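Local coordinates for protein D-glyceraldehyde dehydrogenase (NADP(+)) (PDB 5IZD) that oxidises D-glyceraldehyde to (R)-glycerate with NADP(+) as the electron acceptor, in the non-phosphorylated Entner-Doudoroff pathway, at residues A52-S65 with A160-K172. Numbering follows the deposited sequence.
Sequences AFWAWNDLGSVERS and APALLTGNTVVLK. With NAP (NADP nicotinamide-adenine-dinucleotide phosphate), chain I.
Arg64 takes hold of the carbonyl of Leu164 side-on: NE and NH2 each lie 2.9 Å from Leu164 O, an acceptor that sits in the guanidinium plane. The NE donor stands above the carbonyl plane, with an N-H...O angle of 152°. On the far edge NH1 turns back to its own helix and donates to Trp56 O at 3.0 Å, with a weak bond to Asn57 O; both carbonyls belong to the turn just before the kink of helix 39-77, where the N of Ser61 and the N of Val62 lack a bond to the preceding turn. The guanidinium is also pressed on both faces, by Gly166 CA 3.3 Å above its plane and by the Gly60-Ser61 backbone on the opposite side. A bend at chi3 (-61°) swings the group into this slot. Gly166, at positive phi, closes helix 153-164 with a Schellman motif, and strand 168-172 follows, pairing with strand 130-145 in the Rossmann-type cofactor-binding domain of the aldehyde dehydrogenase family. A methionine in place of Arg64 would probably leave the carbonyls of Leu164 and Trp56 without these donors and Gly166 without its flat cover. Asn167 steadies the turn from within: its ND2 donates to Tyr467 O and, on a lone pair, to Ala162 O at 3.2 Å, which also accepts from Asn167 N, while OD1 accepts from Gly140 N. Trp56 has its NE1 edge 3.1 Å from Asn167 O, and Arg64 CD lies over one indole face. Thr168 sets CG2 3.7 Å from Phe53 CA, its hydroxyl bonded to Ala49 O. At the far end of the strand, Lys172 NZ donates to NADP O2B at 3.0 Å and to phosphate oxygen O1X.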
# COMPACT_ATOMS: atom_id res chain seq x y z
N ALA A 52 -23.76 11.57 18.45
CA ALA A 52 -23.65 11.91 17.04
C ALA A 52 -22.86 10.85 16.21
O ALA A 52 -22.89 10.92 15.00
CB ALA A 52 -23.00 13.28 16.92
N PHE A 53 -22.19 9.90 16.86
CA PHE A 53 -21.19 9.06 16.20
C PHE A 53 -21.73 8.25 15.03
O PHE A 53 -21.18 8.38 13.93
CB PHE A 53 -20.44 8.12 17.18
CG PHE A 53 -19.58 7.07 16.48
CD1 PHE A 53 -18.44 7.46 15.81
CD2 PHE A 53 -19.97 5.74 16.39
CE1 PHE A 53 -17.67 6.54 15.10
CE2 PHE A 53 -19.19 4.80 15.69
CZ PHE A 53 -18.04 5.22 15.04
N TRP A 54 -22.82 7.52 15.23
CA TRP A 54 -23.31 6.62 14.16
C TRP A 54 -23.75 7.28 12.86
O TRP A 54 -23.37 6.85 11.76
CB TRP A 54 -24.36 5.61 14.68
CG TRP A 54 -23.68 4.49 15.33
CD1 TRP A 54 -23.63 4.22 16.67
CD2 TRP A 54 -22.82 3.53 14.68
NE1 TRP A 54 -22.82 3.11 16.88
CE2 TRP A 54 -22.31 2.67 15.68
CE3 TRP A 54 -22.43 3.33 13.34
CZ2 TRP A 54 -21.45 1.61 15.40
CZ3 TRP A 54 -21.56 2.27 13.05
CH2 TRP A 54 -21.08 1.42 14.09
N ALA A 55 -24.48 8.34 12.99
CA ALA A 55 -24.92 9.18 11.87
C ALA A 55 -23.78 9.94 11.16
O ALA A 55 -23.88 10.19 9.95
CB ALA A 55 -25.95 10.20 12.37
N TRP A 56 -22.72 10.30 11.89
CA TRP A 56 -21.51 10.86 11.25
C TRP A 56 -20.73 9.74 10.51
O TRP A 56 -20.38 9.88 9.33
CB TRP A 56 -20.65 11.58 12.28
CG TRP A 56 -19.48 12.39 11.78
CD1 TRP A 56 -18.17 12.20 12.13
CD2 TRP A 56 -19.49 13.49 10.88
NE1 TRP A 56 -17.37 13.13 11.52
CE2 TRP A 56 -18.15 13.94 10.75
CE3 TRP A 56 -20.50 14.17 10.18
CZ2 TRP A 56 -17.78 15.00 9.93
CZ3 TRP A 56 -20.13 15.26 9.38
CH2 TRP A 56 -18.75 15.65 9.25
N ASN A 57 -20.48 8.63 11.18
CA ASN A 57 -19.90 7.46 10.48
C ASN A 57 -20.68 7.16 9.16
O ASN A 57 -20.10 7.06 8.04
CB ASN A 57 -19.90 6.23 11.38
CG ASN A 57 -19.29 4.99 10.70
OD1 ASN A 57 -18.12 4.89 10.55
ND2 ASN A 57 -20.12 4.11 10.25
N ASP A 58 -21.98 7.03 9.30
CA ASP A 58 -22.88 6.61 8.22
C ASP A 58 -23.04 7.61 7.03
O ASP A 58 -23.44 7.17 5.96
CB ASP A 58 -24.28 6.21 8.80
CG ASP A 58 -24.27 4.81 9.47
OD1 ASP A 58 -23.23 4.14 9.56
OD2 ASP A 58 -25.33 4.36 9.96
N LEU A 59 -22.73 8.90 7.19
CA LEU A 59 -22.64 9.81 6.03
C LEU A 59 -21.62 9.41 4.97
O LEU A 59 -21.77 9.77 3.81
CB LEU A 59 -22.26 11.23 6.47
CG LEU A 59 -23.23 12.21 7.10
CD1 LEU A 59 -22.55 13.60 7.14
CD2 LEU A 59 -24.51 12.28 6.31
N GLY A 60 -20.55 8.73 5.37
CA GLY A 60 -19.45 8.42 4.48
C GLY A 60 -18.44 9.56 4.31
O GLY A 60 -18.75 10.74 4.53
N SER A 61 -17.25 9.17 3.85
CA SER A 61 -16.16 10.12 3.73
C SER A 61 -16.43 11.22 2.68
O SER A 61 -16.05 12.38 2.92
CB SER A 61 -14.83 9.40 3.50
OG SER A 61 -14.76 8.84 2.21
N VAL A 62 -17.14 10.91 1.59
CA VAL A 62 -17.37 11.94 0.53
C VAL A 62 -18.19 13.12 1.05
O VAL A 62 -17.82 14.30 0.87
CB VAL A 62 -18.06 11.41 -0.74
CG1 VAL A 62 -18.37 12.53 -1.75
CG2 VAL A 62 -17.19 10.37 -1.42
N GLU A 63 -19.32 12.79 1.67
CA GLU A 63 -20.17 13.80 2.26
C GLU A 63 -19.48 14.53 3.41
O GLU A 63 -19.65 15.73 3.53
CB GLU A 63 -21.49 13.19 2.69
CG GLU A 63 -22.41 12.81 1.52
CD GLU A 63 -22.74 13.95 0.53
OE1 GLU A 63 -22.74 13.72 -0.69
OE2 GLU A 63 -22.95 15.12 0.92
N ARG A 64 -18.64 13.83 4.19
CA ARG A 64 -17.94 14.50 5.26
C ARG A 64 -16.93 15.46 4.65
O ARG A 64 -16.80 16.58 5.12
CB ARG A 64 -17.30 13.53 6.28
CG ARG A 64 -18.27 12.73 7.13
CD ARG A 64 -17.57 11.93 8.21
NE ARG A 64 -16.60 10.94 7.69
CZ ARG A 64 -16.83 9.64 7.43
NH1 ARG A 64 -18.03 9.10 7.66
NH2 ARG A 64 -15.83 8.87 6.97
N SER A 65 -16.24 15.02 3.58
CA SER A 65 -15.31 15.86 2.87
C SER A 65 -15.96 17.11 2.33
O SER A 65 -15.31 18.10 2.32
CB SER A 65 -14.53 15.15 1.74
OG SER A 65 -15.32 14.94 0.59
N ALA A 160 -9.17 18.10 10.95
CA ALA A 160 -9.43 17.62 9.57
C ALA A 160 -9.36 16.11 9.41
O ALA A 160 -10.34 15.52 8.93
CB ALA A 160 -8.59 18.33 8.53
N PRO A 161 -8.26 15.47 9.87
CA PRO A 161 -8.22 14.02 9.63
C PRO A 161 -9.18 13.25 10.53
O PRO A 161 -9.69 12.20 10.13
CB PRO A 161 -6.78 13.62 9.98
CG PRO A 161 -6.25 14.73 10.84
CD PRO A 161 -6.96 15.96 10.37
N ALA A 162 -9.36 13.71 11.76
CA ALA A 162 -10.29 13.06 12.67
C ALA A 162 -11.71 13.03 12.11
O ALA A 162 -12.36 11.95 12.03
CB ALA A 162 -10.26 13.69 14.07
N LEU A 163 -12.14 14.19 11.63
CA LEU A 163 -13.45 14.32 11.02
C LEU A 163 -13.59 13.60 9.68
O LEU A 163 -14.60 12.98 9.42
CB LEU A 163 -13.83 15.80 10.88
CG LEU A 163 -14.03 16.52 12.23
CD1 LEU A 163 -14.15 18.04 12.02
CD2 LEU A 163 -15.25 16.07 13.03
N LEU A 164 -12.58 13.67 8.81
CA LEU A 164 -12.68 13.06 7.50
C LEU A 164 -12.91 11.56 7.67
O LEU A 164 -13.79 11.00 7.00
CB LEU A 164 -11.44 13.37 6.66
CG LEU A 164 -11.35 12.83 5.24
CD1 LEU A 164 -11.03 11.32 5.11
CD2 LEU A 164 -12.61 13.18 4.50
N THR A 165 -12.16 10.96 8.61
CA THR A 165 -12.25 9.55 8.89
C THR A 165 -13.51 9.10 9.62
O THR A 165 -13.67 7.92 9.83
CB THR A 165 -10.98 9.05 9.62
OG1 THR A 165 -10.74 9.80 10.79
CG2 THR A 165 -9.79 9.15 8.70
N GLY A 166 -14.39 10.02 10.03
CA GLY A 166 -15.68 9.65 10.61
C GLY A 166 -15.72 9.62 12.14
O GLY A 166 -16.66 9.08 12.68
N ASN A 167 -14.71 10.18 12.83
CA ASN A 167 -14.72 10.28 14.26
C ASN A 167 -15.45 11.54 14.64
O ASN A 167 -15.46 12.49 13.87
CB ASN A 167 -13.33 10.35 14.85
CG ASN A 167 -12.48 9.12 14.53
OD1 ASN A 167 -12.54 8.09 15.23
ND2 ASN A 167 -11.65 9.23 13.47
N THR A 168 -16.02 11.55 15.84
CA THR A 168 -16.60 12.77 16.41
C THR A 168 -15.56 13.31 17.34
O THR A 168 -14.63 12.56 17.76
CB THR A 168 -17.89 12.51 17.18
OG1 THR A 168 -17.64 11.52 18.16
CG2 THR A 168 -18.95 12.00 16.24
N VAL A 169 -15.64 14.61 17.65
CA VAL A 169 -14.51 15.31 18.24
C VAL A 169 -14.93 16.25 19.39
O VAL A 169 -15.91 17.00 19.27
CB VAL A 169 -13.74 16.16 17.20
CG1 VAL A 169 -12.62 16.97 17.87
CG2 VAL A 169 -13.23 15.34 16.05
N VAL A 170 -14.17 16.15 20.48
CA VAL A 170 -14.10 17.14 21.58
C VAL A 170 -12.70 17.80 21.62
O VAL A 170 -11.67 17.12 21.92
CB VAL A 170 -14.38 16.51 22.95
CG1 VAL A 170 -14.36 17.55 24.06
CG2 VAL A 170 -15.71 15.75 22.95
N LEU A 171 -12.66 19.09 21.27
CA LEU A 171 -11.45 19.91 21.24
C LEU A 171 -11.28 20.77 22.53
O LEU A 171 -12.22 21.51 22.91
CB LEU A 171 -11.44 20.80 19.98
CG LEU A 171 -10.35 21.88 19.85
CD1 LEU A 171 -8.96 21.28 19.59
CD2 LEU A 171 -10.67 22.81 18.72
N LYS A 172 -10.11 20.76 23.13
CA LYS A 172 -9.74 21.61 24.24
C LYS A 172 -8.39 22.24 23.90
O LYS A 172 -7.40 21.55 23.88
CB LYS A 172 -9.71 20.90 25.57
CG LYS A 172 -9.31 21.77 26.75
CD LYS A 172 -7.91 21.46 27.23
CE LYS A 172 -7.38 22.40 28.29
NZ LYS A 172 -6.88 23.65 27.71
PA NAP I . 1.25 21.62 27.61
O1A NAP I . 1.07 21.77 29.09
O2A NAP I . 1.86 20.33 27.10
O5B NAP I . -0.19 21.89 26.89
C5B NAP I . -0.67 21.19 25.72
C4B NAP I . -2.18 20.92 25.84
O4B NAP I . -2.43 19.94 26.86
C3B NAP I . -2.98 22.17 26.27
O3B NAP I . -4.30 22.13 25.67
C2B NAP I . -3.07 22.00 27.76
O2B NAP I . -4.09 22.80 28.37
C1B NAP I . -3.32 20.52 27.87
N9A NAP I . -3.06 19.92 29.19
C8A NAP I . -2.29 20.40 30.20
N7A NAP I . -2.30 19.60 31.25
C5A NAP I . -3.12 18.54 30.86
C6A NAP I . -3.52 17.37 31.51
N6A NAP I . -3.12 17.05 32.75
N1A NAP I . -4.33 16.52 30.85
C2A NAP I . -4.76 16.84 29.61
N3A NAP I . -4.43 17.94 28.92
C4A NAP I . -3.59 18.75 29.61
O3 NAP I . 2.15 22.84 27.12
PN NAP I . 2.79 24.06 27.95
O1N NAP I . 1.69 24.94 28.52
O2N NAP I . 3.74 24.82 27.05
O5D NAP I . 3.57 23.39 29.10
P2B NAP I . -3.63 24.13 29.25
O1X NAP I . -4.93 24.71 29.83
O2X NAP I . -3.03 25.09 28.33
O3X NAP I . -2.71 23.73 30.35